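Lectin (PDB 4HR6) binds galactosides through two ricin-type beta-trefoil domains, as the lectin chain of a nontoxic three-chain homologue of type II ribosome-inactivating proteins. Local coordinates at residues Ile34-Gly39 against Thr111-Leu116; Ser13-Leu18 against Leu105-Ala110; Cys19-Gly24 against Val42-Thr47; Arg8-Ser13 against Trp129-Tyr134. All coordinates share one frame; numbering follows the deposited sequence.

Overall arrangement
Interactions 1 to 3 lie within the first ricin-type beta-trefoil domain, and interaction 4 pairs strand 7-13 with strand 130-131. The galactoside site is shared by interactions 1 and 3. Their centres lie about 10 Å apart, a disulfide from Cys19 to Cys38 joins them, and both touch the sugar: Asp21, Gly24 and Asn43 by hydrogen bonds, Tyr36 by its ring face. Interaction 2, centred about 7 Å from interaction 1, packs behind it, Leu35 lying against Arg15 and Ser107. Interaction 4 is centred about 11 Å from interaction 3, and its strand 7-13 also pairs with strand 46-49. The Trp129 ring touches residues of all three other contacts, including Leu35, Val20 and Ser107.

Interaction 1. Residues Ile34-Gly39 against Thr111-Leu116; sequences ILYPCG and TRSTNL. With AMG (methyl alpha-D-galactopyranoside), chain D.
Leu35 and its strand neighbours face a type II turn that runs from Thr111, whose O approaches Leu35 CB, to Thr114. The turn is closed by Thr114 N donating to Thr111 O at 3.2 Å. Arg112 then sends its chain out beside Pro37: CG stands anti to the backbone N (chi1 165°), the chain bends at chi3, and NE comes to 4.0 Å from Pro37 CG, with the proline at the edge of the guanidinium. Ser113, in the positive-phi position of the turn, donates its N to Leu35 O at 2.9 Å. Its OG sits near the plane of the Tyr36 ring, 4.0 Å from Tyr36 CD1. Thr114 returns a bond, its O accepting Leu35 N at 3.2 Å in the carbonyl plane, while the same oxygen lies 3.1 Å from Ile34 CA in a CH...O contact. Asn115 bridges Ile34 backbone to backbone, and its OD1 approaches Ile34 CG2. Leu116 ends the walk by crossing Leu35 at about a right angle, Leu116 CD2 lying 3.7 Å from Leu35 CG. The turn thus grips both polar backbone atoms of Leu35, while the Tyr36 ring is bracketed: AMG C4 stands 3.7 Å above one face, over its centre, and Pro37 CD lies against the opposite face. This is the aromatic platform of a ricin-type galactose site. Together the Tyr36 face and the Ile34 CD1 methyl, which meets AMG C6, offer the ligand apolar contact, consistent with CH-pi stacking at the ring.

Interaction 2. Residues Ser13-Leu18 against Leu105-Ala110; sequences SGRDAL and LTSNKA
Arg15 reaches across to the chain around Ser107, and its hydrogen bonds are the polar core of this contact. NE donates to Ser107 O at 3.0 Å with an N-H...O angle of 148°, arriving nearly end-on to the carbonyl, whose oxygen lies 19° out of the guanidinium plane. A weak second bond runs from Arg15 NH1 to the same oxygen at 3.3 Å, so two nitrogens of one guanidinium converge on a single carbonyl. Arg15 NH1 is also 3.0 Å from Asn108 O, but the angle there is too poor for a hydrogen bond. Bends at chi2 (-89°) and chi3 fold the chain so that the guanidinium turns over the backbone of the opposing loop.

Face contact forms the second group. The peptide joining Lys109 to Ala110 covers one guanidinium face, with Lys109 C 3.7 Å above the plane and over its centre. Within the loop, Ser107 OG donates to Lys109 O, a bond that braces the same curve of backbone.

Van der Waals contacts complete the account. Ala110 CB lies 3.2 Å from Arg15 NH2 and 3.7 Å from Asp16 OD2, and Leu18 CD1 is 3.7 Å from Ala110 O; Arg15 CG also meets Ser107 CB. On the opposing side, Ala17 and Leu18 together face Gly14 in a G1 beta bulge, which shapes the loop linking strands 7-13 and 19-22. Leu35 packs on both Arg15 and Ser107, placing the contact behind the galactoside-site strand 33-36. Chemically, the buried guanidinium is held by one main-chain carbonyl, shared by two nitrogens, and by a peptide over its face.

Interaction 3. Residues Cys19-Gly24 against Val42-Thr47; sequences CVDVAG and VNQKWT. With AMG (methyl alpha-D-galactopyranoside), chain D.
Asp21 is where the tightly held part of the contact centres, between the side chain of Gln44 and the sugar. Its CG is anti to the backbone N (chi1 171°), which places the carboxylate beside Asn43 and Gln44. Gln44 NE2 donates at 3.0 Å onto the anti lone pair of Asp21 OD1, with the amide turned 73° from the carboxylate plane; the same NE2 also bonds Pro37 O, while Gln44 OE1 accepts from Gly39 N. Asp21 divides its oxygens between the sugar hydroxyls, OD1 taking AMG O3 at 2.6 Å and OD2 taking AMG O4. Asn43 ND2 gives its straight bond (168°) to AMG O3 at 2.8 Å, and weak contacts to Val22 O and Asp21 OD2 compete for the rest. Gln41 adds a further bond to the sugar. A single backbone bond backs these up, Val22 N donating to Asn43 O at 3.2 Å, and Val22 CG1 packs on Asn43 CB.

Farther in, Trp46 NE1 donates to Val20 O at 3.2 Å. The oxygen lies in the indole plane, whereas NE1 stands well above the plane of the carbonyl. Val20 CG1 rests 3.7 Å from Trp46 CZ2, and a water links Val20 O to Gln44 O.

The opposite end is looser: Ala23 and Gly24 make little contact with residues 42-47, and exposed Gly24, at positive phi, instead offers its N to AMG O4. An aspartate taking O3 and O4 and an asparagine donating to O3 are the signature of ricin-type galactose sites; the geometry is consistent with a carboxylate held in place by Gln44 and probably favoured as an anion.

Interaction 4. Residues Arg8-Ser13 against Trp129-Tyr134; sequences RTTRIS and WRVGNY
Ser13 and Arg130 exchange two backbone hydrogen bonds, Arg130 N to Ser13 O at 2.8 Å and Ser13 N to Arg130 O at 3.0 Å, both nearly straight. Next along, Gly132 N donates to Arg11 O at 2.9 Å (172°). Arg11 also gives a side-chain bond, NH1 to Asn133 O at 3.0 Å, with the oxygen tilted 27° from the guanidinium plane; bends at chi2 (137°) and chi3 bring it there, and NH2 bonds weakly to Gly39 O. A water accepts from Ser13 OG and donates to Arg130 O and Gly132 O, while Ser13 OG is also bonded to Ser177 OG.

These bonds make 130-131 the antiparallel neighbour of strand 7-13, with Ser13 and Arg130 a hydrogen-bonded pair and Ile12 and Val131 a non-hydrogen-bonded one. The pairing brings strand 7-13 of the beta-trefoil beside strand 130-131, which is outermost on this side of a six-stranded sheet. Another chain of the assembly covers this edge: its Asp184 is the partner of Thr10 OG1 and forms a salt bridge with Arg8, and its Leu166 packs on Val131.

Outward from the backbone, Thr10 CG2 meets Val131 CG1 at 3.8 Å, the two side chains crossing at about a right angle. Ile12 CG2 lies 4.2 Å from Trp129 CB. The indole presents its edge to Ser13 O, 3.6 Å from Trp129 CE3, and bonds Leu105 O through NE1.

Interaction 1. Residues Ile34-Gly39 against Thr111-Leu116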
# COMPACT_ATOMS: atom_id res chain seq x y z
N ILE C 34 -17.10 21.04 -12.81
CA ILE C 34 -15.77 21.51 -13.18
C ILE C 34 -14.67 20.90 -12.31
O ILE C 34 -14.95 20.28 -11.28
CB ILE C 34 -15.68 23.05 -13.04
CG1 ILE C 34 -16.06 23.49 -11.62
CG2 ILE C 34 -16.59 23.73 -14.05
CD1 ILE C 34 -15.64 24.90 -11.27
N LEU C 35 -13.42 21.08 -12.73
CA LEU C 35 -12.27 20.99 -11.83
C LEU C 35 -12.15 22.31 -11.11
O LEU C 35 -12.29 23.36 -11.72
CB LEU C 35 -10.97 20.76 -12.59
CG LEU C 35 -10.71 19.44 -13.30
CD1 LEU C 35 -9.27 19.46 -13.80
CD2 LEU C 35 -10.96 18.24 -12.39
N TYR C 36 -11.83 22.27 -9.82
CA TYR C 36 -11.66 23.49 -9.03
C TYR C 36 -10.75 23.19 -7.82
O TYR C 36 -10.74 22.08 -7.33
CB TYR C 36 -13.04 24.00 -8.56
CG TYR C 36 -13.06 25.46 -8.18
CD1 TYR C 36 -13.26 26.46 -9.14
CD2 TYR C 36 -12.88 25.86 -6.86
CE1 TYR C 36 -13.28 27.80 -8.79
CE2 TYR C 36 -12.90 27.20 -6.50
CZ TYR C 36 -13.10 28.17 -7.47
OH TYR C 36 -13.11 29.49 -7.12
N PRO C 37 -9.97 24.18 -7.36
CA PRO C 37 -9.19 23.99 -6.15
C PRO C 37 -9.96 23.25 -5.05
O PRO C 37 -11.11 23.59 -4.77
CB PRO C 37 -8.87 25.42 -5.71
CG PRO C 37 -8.84 26.20 -6.98
CD PRO C 37 -9.63 25.45 -8.02
N CYS C 38 -9.32 22.25 -4.44
CA CYS C 38 -9.96 21.46 -3.40
C CYS C 38 -10.16 22.29 -2.17
O CYS C 38 -9.27 23.05 -1.77
CB CYS C 38 -9.13 20.23 -3.04
SG CYS C 38 -8.90 19.10 -4.42
N GLY C 39 -11.34 22.17 -1.58
CA GLY C 39 -11.67 22.82 -0.32
C GLY C 39 -12.75 22.04 0.39
O GLY C 39 -13.15 20.97 -0.05
N THR C 111 -6.77 23.37 -16.49
CA THR C 111 -7.02 24.68 -15.89
C THR C 111 -8.25 24.69 -14.96
O THR C 111 -9.23 23.96 -15.16
CB THR C 111 -7.12 25.78 -16.99
OG1 THR C 111 -7.10 27.08 -16.38
CG2 THR C 111 -8.39 25.65 -17.85
N ARG C 112 -8.16 25.53 -13.93
CA ARG C 112 -9.28 25.87 -13.06
C ARG C 112 -10.55 26.16 -13.88
O ARG C 112 -10.50 26.82 -14.91
CB ARG C 112 -8.89 27.10 -12.21
CG ARG C 112 -10.04 27.81 -11.51
CD ARG C 112 -9.60 29.17 -11.00
NE ARG C 112 -8.75 29.07 -9.81
CZ ARG C 112 -7.92 30.01 -9.38
NH1 ARG C 112 -7.78 31.16 -10.04
NH2 ARG C 112 -7.20 29.81 -8.28
N SER C 113 -11.68 25.66 -13.40
CA SER C 113 -13.00 25.86 -14.02
C SER C 113 -13.21 25.17 -15.39
O SER C 113 -14.12 25.54 -16.12
CB SER C 113 -13.35 27.36 -14.11
OG SER C 113 -13.14 28.02 -12.87
N THR C 114 -12.39 24.17 -15.71
CA THR C 114 -12.60 23.37 -16.92
C THR C 114 -13.85 22.50 -16.82
O THR C 114 -14.09 21.88 -15.79
CB THR C 114 -11.42 22.41 -17.17
OG1 THR C 114 -10.22 23.15 -17.35
CG2 THR C 114 -11.68 21.53 -18.40
N ASN C 115 -14.63 22.44 -17.89
CA ASN C 115 -15.81 21.57 -17.94
C ASN C 115 -15.39 20.11 -18.03
O ASN C 115 -14.53 19.76 -18.84
CB ASN C 115 -16.71 21.92 -19.14
CG ASN C 115 -17.32 23.31 -19.06
OD1 ASN C 115 -17.38 23.91 -17.98
ND2 ASN C 115 -17.77 23.84 -20.19
N LEU C 116 -15.98 19.27 -17.17
CA LEU C 116 -15.73 17.83 -17.21
C LEU C 116 -16.64 17.18 -18.23
O LEU C 116 -17.79 17.57 -18.41
CB LEU C 116 -15.92 17.17 -15.84
CG LEU C 116 -15.12 17.70 -14.64
CD1 LEU C 116 -15.18 16.69 -13.50
CD2 LEU C 116 -13.67 18.00 -15.02
C1 AMG D . -17.71 29.29 -6.02
C2 AMG D . -17.70 27.95 -5.27
C3 AMG D . -16.66 26.99 -5.85
C4 AMG D . -16.74 26.89 -7.38
C5 AMG D . -16.89 28.26 -8.05
C6 AMG D . -17.21 28.13 -9.54
C7 AMG D . -16.67 31.31 -5.25
O1 AMG D . -16.48 30.00 -5.79
O2 AMG D . -17.41 28.19 -3.89
O3 AMG D . -16.83 25.68 -5.28
O4 AMG D . -17.84 26.03 -7.74
O5 AMG D . -17.91 29.05 -7.42
O6 AMG D . -16.54 29.15 -10.29

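Interaction 2. Residues Ser13-Leu18 against Leu105-Ala110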
# COMPACT_ATOMS: atom_id res chain seq x y z
N SER C 13 -10.59 13.69 -6.55
CA SER C 13 -9.57 14.57 -7.09
C SER C 13 -8.90 13.93 -8.29
O SER C 13 -9.04 12.72 -8.52
CB SER C 13 -8.56 14.96 -6.01
OG SER C 13 -7.77 13.87 -5.58
N GLY C 14 -8.21 14.74 -9.09
CA GLY C 14 -7.53 14.22 -10.28
C GLY C 14 -6.54 15.19 -10.91
O GLY C 14 -5.61 15.68 -10.24
N ARG C 15 -6.75 15.45 -12.20
CA ARG C 15 -5.94 16.38 -12.99
C ARG C 15 -5.28 17.48 -12.19
O ARG C 15 -5.97 18.33 -11.59
CB ARG C 15 -6.81 17.02 -14.07
CG ARG C 15 -6.63 16.44 -15.46
CD ARG C 15 -5.53 17.16 -16.24
NE ARG C 15 -5.90 17.25 -17.65
CZ ARG C 15 -5.15 17.81 -18.60
NH1 ARG C 15 -5.60 17.83 -19.84
NH2 ARG C 15 -3.97 18.35 -18.31
N ASP C 16 -3.96 17.47 -12.15
CA ASP C 16 -3.19 18.49 -11.44
C ASP C 16 -3.61 18.68 -9.97
O ASP C 16 -3.33 19.72 -9.38
CB ASP C 16 -3.24 19.82 -12.23
CG ASP C 16 -2.16 19.88 -13.33
OD1 ASP C 16 -1.16 20.59 -13.11
OD2 ASP C 16 -2.30 19.18 -14.36
N ALA C 17 -4.25 17.67 -9.38
CA ALA C 17 -4.65 17.69 -7.97
C ALA C 17 -5.90 18.50 -7.70
O ALA C 17 -6.16 18.87 -6.57
CB ALA C 17 -3.51 18.19 -7.08
N LEU C 18 -6.69 18.76 -8.74
CA LEU C 18 -7.89 19.55 -8.57
C LEU C 18 -9.07 18.64 -8.28
O LEU C 18 -9.04 17.45 -8.60
CB LEU C 18 -8.15 20.40 -9.81
CG LEU C 18 -7.13 21.53 -9.99
CD1 LEU C 18 -7.04 21.95 -11.45
CD2 LEU C 18 -7.49 22.72 -9.12
N LEU C 105 -14.69 9.37 -17.55
CA LEU C 105 -14.72 10.74 -17.07
C LEU C 105 -13.38 11.41 -17.38
O LEU C 105 -12.32 10.86 -17.07
CB LEU C 105 -15.03 10.78 -15.58
CG LEU C 105 -15.17 12.16 -14.93
CD1 LEU C 105 -16.42 12.87 -15.44
CD2 LEU C 105 -15.22 12.04 -13.40
N THR C 106 -13.44 12.60 -17.98
CA THR C 106 -12.25 13.28 -18.49
C THR C 106 -12.27 14.77 -18.17
O THR C 106 -13.33 15.37 -18.01
CB THR C 106 -12.15 13.14 -20.01
OG1 THR C 106 -12.38 11.77 -20.37
CG2 THR C 106 -10.77 13.59 -20.51
N SER C 107 -11.07 15.34 -18.06
CA SER C 107 -10.91 16.78 -17.94
C SER C 107 -9.88 17.22 -18.97
O SER C 107 -8.68 17.18 -18.71
CB SER C 107 -10.48 17.16 -16.53
OG SER C 107 -10.37 18.57 -16.42
N ASN C 108 -10.38 17.64 -20.13
CA ASN C 108 -9.56 17.95 -21.31
C ASN C 108 -8.52 19.06 -21.12
O ASN C 108 -7.51 19.08 -21.82
CB ASN C 108 -10.46 18.29 -22.50
CG ASN C 108 -11.13 17.07 -23.10
OD1 ASN C 108 -10.56 15.98 -23.14
ND2 ASN C 108 -12.36 17.25 -23.60
N LYS C 109 -8.76 19.98 -20.19
CA LYS C 109 -7.78 21.02 -19.87
C LYS C 109 -7.34 20.90 -18.41
O LYS C 109 -8.08 20.41 -17.56
CB LYS C 109 -8.35 22.41 -20.15
CG LYS C 109 -8.14 22.87 -21.59
CD LYS C 109 -9.13 23.94 -22.03
CE LYS C 109 -10.37 23.33 -22.69
NZ LYS C 109 -11.19 24.34 -23.42
N ALA C 110 -6.12 21.37 -18.14
CA ALA C 110 -5.55 21.29 -16.79
C ALA C 110 -5.94 22.49 -15.94
O ALA C 110 -5.50 22.60 -14.79
CB ALA C 110 -4.03 21.18 -16.88

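Interaction 3. Residues Cys19-Gly24 against Val42-Thr47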
# COMPACT_ATOMS: atom_id res chain seq x y z
N CYS C 19 -10.11 19.23 -7.69
CA CYS C 19 -11.28 18.49 -7.24
C CYS C 19 -12.50 18.66 -8.15
O CYS C 19 -12.72 19.73 -8.73
CB CYS C 19 -11.63 18.92 -5.81
SG CYS C 19 -10.62 18.06 -4.58
N VAL C 20 -13.28 17.58 -8.26
CA VAL C 20 -14.56 17.58 -8.94
C VAL C 20 -15.55 18.41 -8.11
O VAL C 20 -15.73 18.22 -6.90
CB VAL C 20 -15.04 16.15 -9.18
CG1 VAL C 20 -16.43 16.13 -9.79
CG2 VAL C 20 -14.05 15.40 -10.07
N ASP C 21 -16.19 19.36 -8.79
CA ASP C 21 -16.88 20.47 -8.13
C ASP C 21 -18.07 20.85 -9.02
O ASP C 21 -17.89 21.11 -10.22
CB ASP C 21 -15.88 21.63 -7.95
CG ASP C 21 -16.53 22.93 -7.46
OD1 ASP C 21 -15.97 23.58 -6.54
OD2 ASP C 21 -17.57 23.31 -8.02
N VAL C 22 -19.27 20.84 -8.46
CA VAL C 22 -20.46 21.22 -9.25
C VAL C 22 -20.51 22.76 -9.30
O VAL C 22 -20.58 23.42 -8.27
CB VAL C 22 -21.78 20.54 -8.78
CG1 VAL C 22 -21.86 20.41 -7.26
CG2 VAL C 22 -23.00 21.27 -9.33
N ALA C 23 -20.44 23.29 -10.52
CA ALA C 23 -20.19 24.72 -10.75
C ALA C 23 -21.12 25.65 -9.96
O ALA C 23 -22.34 25.58 -10.12
CB ALA C 23 -20.29 25.03 -12.24
N GLY C 24 -20.53 26.48 -9.09
CA GLY C 24 -21.25 27.53 -8.37
C GLY C 24 -22.26 27.10 -7.31
O GLY C 24 -22.94 27.94 -6.72
N VAL C 42 -19.39 22.19 0.36
CA VAL C 42 -20.35 21.09 0.21
C VAL C 42 -20.58 20.65 -1.24
O VAL C 42 -21.00 19.52 -1.49
CB VAL C 42 -21.71 21.45 0.87
CG1 VAL C 42 -22.44 22.53 0.06
CG2 VAL C 42 -22.59 20.21 1.05
N ASN C 43 -20.32 21.55 -2.19
CA ASN C 43 -20.44 21.22 -3.62
C ASN C 43 -19.24 20.41 -4.16
O ASN C 43 -19.21 20.05 -5.34
CB ASN C 43 -20.67 22.48 -4.48
CG ASN C 43 -19.60 23.55 -4.29
OD1 ASN C 43 -19.33 23.98 -3.16
ND2 ASN C 43 -19.00 23.99 -5.39
N GLN C 44 -18.27 20.12 -3.28
CA GLN C 44 -17.18 19.18 -3.60
C GLN C 44 -17.30 17.84 -2.88
O GLN C 44 -16.49 16.95 -3.11
CB GLN C 44 -15.83 19.83 -3.30
CG GLN C 44 -15.41 20.81 -4.37
CD GLN C 44 -14.07 21.45 -4.12
OE1 GLN C 44 -13.35 21.08 -3.19
NE2 GLN C 44 -13.72 22.44 -4.95
N LYS C 45 -18.30 17.70 -2.01
CA LYS C 45 -18.57 16.44 -1.33
C LYS C 45 -19.37 15.57 -2.27
O LYS C 45 -20.34 16.02 -2.86
CB LYS C 45 -19.39 16.64 -0.05
CG LYS C 45 -18.86 17.68 0.91
CD LYS C 45 -17.61 17.24 1.65
CE LYS C 45 -17.30 18.20 2.79
NZ LYS C 45 -15.83 18.45 2.93
N TRP C 46 -18.95 14.32 -2.40
CA TRP C 46 -19.66 13.35 -3.21
C TRP C 46 -19.98 12.13 -2.37
O TRP C 46 -19.14 11.63 -1.61
CB TRP C 46 -18.83 12.97 -4.43
CG TRP C 46 -18.71 14.11 -5.40
CD1 TRP C 46 -17.74 15.06 -5.42
CD2 TRP C 46 -19.62 14.44 -6.46
NE1 TRP C 46 -17.97 15.95 -6.44
CE2 TRP C 46 -19.12 15.60 -7.09
CE3 TRP C 46 -20.80 13.86 -6.93
CZ2 TRP C 46 -19.76 16.20 -8.18
CZ3 TRP C 46 -21.44 14.46 -8.03
CH2 TRP C 46 -20.92 15.62 -8.64
N THR C 47 -21.22 11.66 -2.52
CA THR C 47 -21.74 10.57 -1.72
C THR C 47 -22.05 9.40 -2.63
O THR C 47 -22.80 9.54 -3.60
CB THR C 47 -23.00 11.02 -0.95
OG1 THR C 47 -22.64 12.10 -0.08
CG2 THR C 47 -23.58 9.88 -0.10
C1 AMG D . -17.71 29.29 -6.02
C2 AMG D . -17.70 27.95 -5.27
C3 AMG D . -16.66 26.99 -5.85
C4 AMG D . -16.74 26.89 -7.38
C5 AMG D . -16.89 28.26 -8.05
C6 AMG D . -17.21 28.13 -9.54
C7 AMG D . -16.67 31.31 -5.25
O1 AMG D . -16.48 30.00 -5.79
O2 AMG D . -17.41 28.19 -3.89
O3 AMG D . -16.83 25.68 -5.28
O4 AMG D . -17.84 26.03 -7.74
O5 AMG D . -17.91 29.05 -7.42
O6 AMG D . -16.54 29.15 -10.29
O HOH W 1 -14.53 16.54 -4.79

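Interaction 4. Residues Arg8-Ser13 against Trp129-Tyr134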
# COMPACT_ATOMS: atom_id res chain seq x y z
N ARG C 8 -21.14 6.36 1.63
CA ARG C 8 -19.98 7.13 2.09
C ARG C 8 -19.90 8.47 1.38
O ARG C 8 -20.25 8.58 0.21
CB ARG C 8 -18.68 6.36 1.82
CG ARG C 8 -18.25 5.39 2.92
CD ARG C 8 -17.82 6.09 4.19
NE ARG C 8 -17.05 7.32 3.97
CZ ARG C 8 -15.82 7.40 3.46
NH1 ARG C 8 -15.19 6.31 3.02
NH2 ARG C 8 -15.23 8.58 3.34
N THR C 9 -19.39 9.46 2.10
CA THR C 9 -19.21 10.80 1.55
C THR C 9 -17.73 11.12 1.52
O THR C 9 -17.07 11.09 2.55
CB THR C 9 -19.99 11.83 2.40
OG1 THR C 9 -21.38 11.56 2.26
CG2 THR C 9 -19.72 13.24 1.96
N THR C 10 -17.21 11.42 0.34
CA THR C 10 -15.77 11.71 0.17
C THR C 10 -15.52 12.79 -0.91
O THR C 10 -16.47 13.45 -1.36
CB THR C 10 -15.03 10.41 -0.17
OG1 THR C 10 -13.61 10.62 -0.14
CG2 THR C 10 -15.45 9.88 -1.51
N ARG C 11 -14.26 12.97 -1.31
CA ARG C 11 -13.92 13.83 -2.46
C ARG C 11 -13.40 13.00 -3.62
O ARG C 11 -13.01 11.84 -3.46
CB ARG C 11 -12.89 14.90 -2.08
CG ARG C 11 -13.42 15.96 -1.13
CD ARG C 11 -12.43 16.29 -0.03
NE ARG C 11 -11.83 17.60 -0.18
CZ ARG C 11 -10.78 18.04 0.50
NH1 ARG C 11 -10.18 17.28 1.40
NH2 ARG C 11 -10.32 19.26 0.27
N ILE C 12 -13.45 13.61 -4.80
CA ILE C 12 -12.87 13.03 -6.00
C ILE C 12 -11.88 14.05 -6.53
O ILE C 12 -12.26 15.17 -6.88
CB ILE C 12 -13.93 12.73 -7.07
CG1 ILE C 12 -15.09 11.96 -6.45
CG2 ILE C 12 -13.32 11.94 -8.23
CD1 ILE C 12 -16.17 11.59 -7.45
N SER C 13 -10.59 13.69 -6.55
CA SER C 13 -9.57 14.57 -7.09
C SER C 13 -8.90 13.93 -8.29
O SER C 13 -9.04 12.72 -8.52
CB SER C 13 -8.56 14.96 -6.01
OG SER C 13 -7.77 13.87 -5.58
N TRP C 129 -8.38 9.41 -11.72
CA TRP C 129 -9.02 10.03 -10.55
C TRP C 129 -8.72 9.25 -9.27
O TRP C 129 -8.59 8.04 -9.30
CB TRP C 129 -10.53 10.10 -10.76
CG TRP C 129 -10.93 10.72 -12.04
CD1 TRP C 129 -11.23 10.09 -13.20
CD2 TRP C 129 -11.07 12.12 -12.29
NE1 TRP C 129 -11.55 11.00 -14.17
CE2 TRP C 129 -11.46 12.26 -13.63
CE3 TRP C 129 -10.90 13.26 -11.50
CZ2 TRP C 129 -11.68 13.50 -14.22
CZ3 TRP C 129 -11.12 14.51 -12.08
CH2 TRP C 129 -11.51 14.61 -13.43
N ARG C 130 -8.62 9.98 -8.16
CA ARG C 130 -8.54 9.44 -6.82
C ARG C 130 -9.84 9.72 -6.05
O ARG C 130 -10.14 10.89 -5.72
CB ARG C 130 -7.39 10.06 -6.04
CG ARG C 130 -7.24 9.48 -4.64
CD ARG C 130 -6.40 10.39 -3.76
NE ARG C 130 -5.00 10.43 -4.19
CZ ARG C 130 -4.08 11.26 -3.71
NH1 ARG C 130 -4.40 12.16 -2.78
NH2 ARG C 130 -2.84 11.22 -4.19
N VAL C 131 -10.57 8.66 -5.75
CA VAL C 131 -11.73 8.74 -4.87
C VAL C 131 -11.24 8.58 -3.45
O VAL C 131 -10.71 7.54 -3.08
CB VAL C 131 -12.74 7.65 -5.19
CG1 VAL C 131 -13.92 7.72 -4.23
CG2 VAL C 131 -13.19 7.77 -6.63
N GLY C 132 -11.38 9.62 -2.66
CA GLY C 132 -10.82 9.63 -1.33
C GLY C 132 -10.74 11.04 -0.81
O GLY C 132 -10.72 12.00 -1.59
N ASN C 133 -10.67 11.17 0.50
CA ASN C 133 -10.82 12.46 1.15
C ASN C 133 -9.49 13.17 1.32
O ASN C 133 -9.46 14.38 1.56
CB ASN C 133 -11.50 12.29 2.50
CG ASN C 133 -11.97 13.62 3.07
OD1 ASN C 133 -12.61 14.41 2.37
ND2 ASN C 133 -11.64 13.88 4.33
N TYR C 134 -8.39 12.44 1.21
CA TYR C 134 -7.07 13.06 1.24
C TYR C 134 -6.68 13.37 -0.20
O TYR C 134 -6.42 12.45 -0.98
CB TYR C 134 -6.06 12.13 1.91
CG TYR C 134 -4.72 12.75 2.17
CD1 TYR C 134 -4.49 13.48 3.32
CD2 TYR C 134 -3.67 12.58 1.27
CE1 TYR C 134 -3.25 14.04 3.57
CE2 TYR C 134 -2.44 13.14 1.50
CZ TYR C 134 -2.23 13.85 2.64
OH TYR C 134 -1.00 14.39 2.87
O HOH W 2 -9.23 12.42 -3.88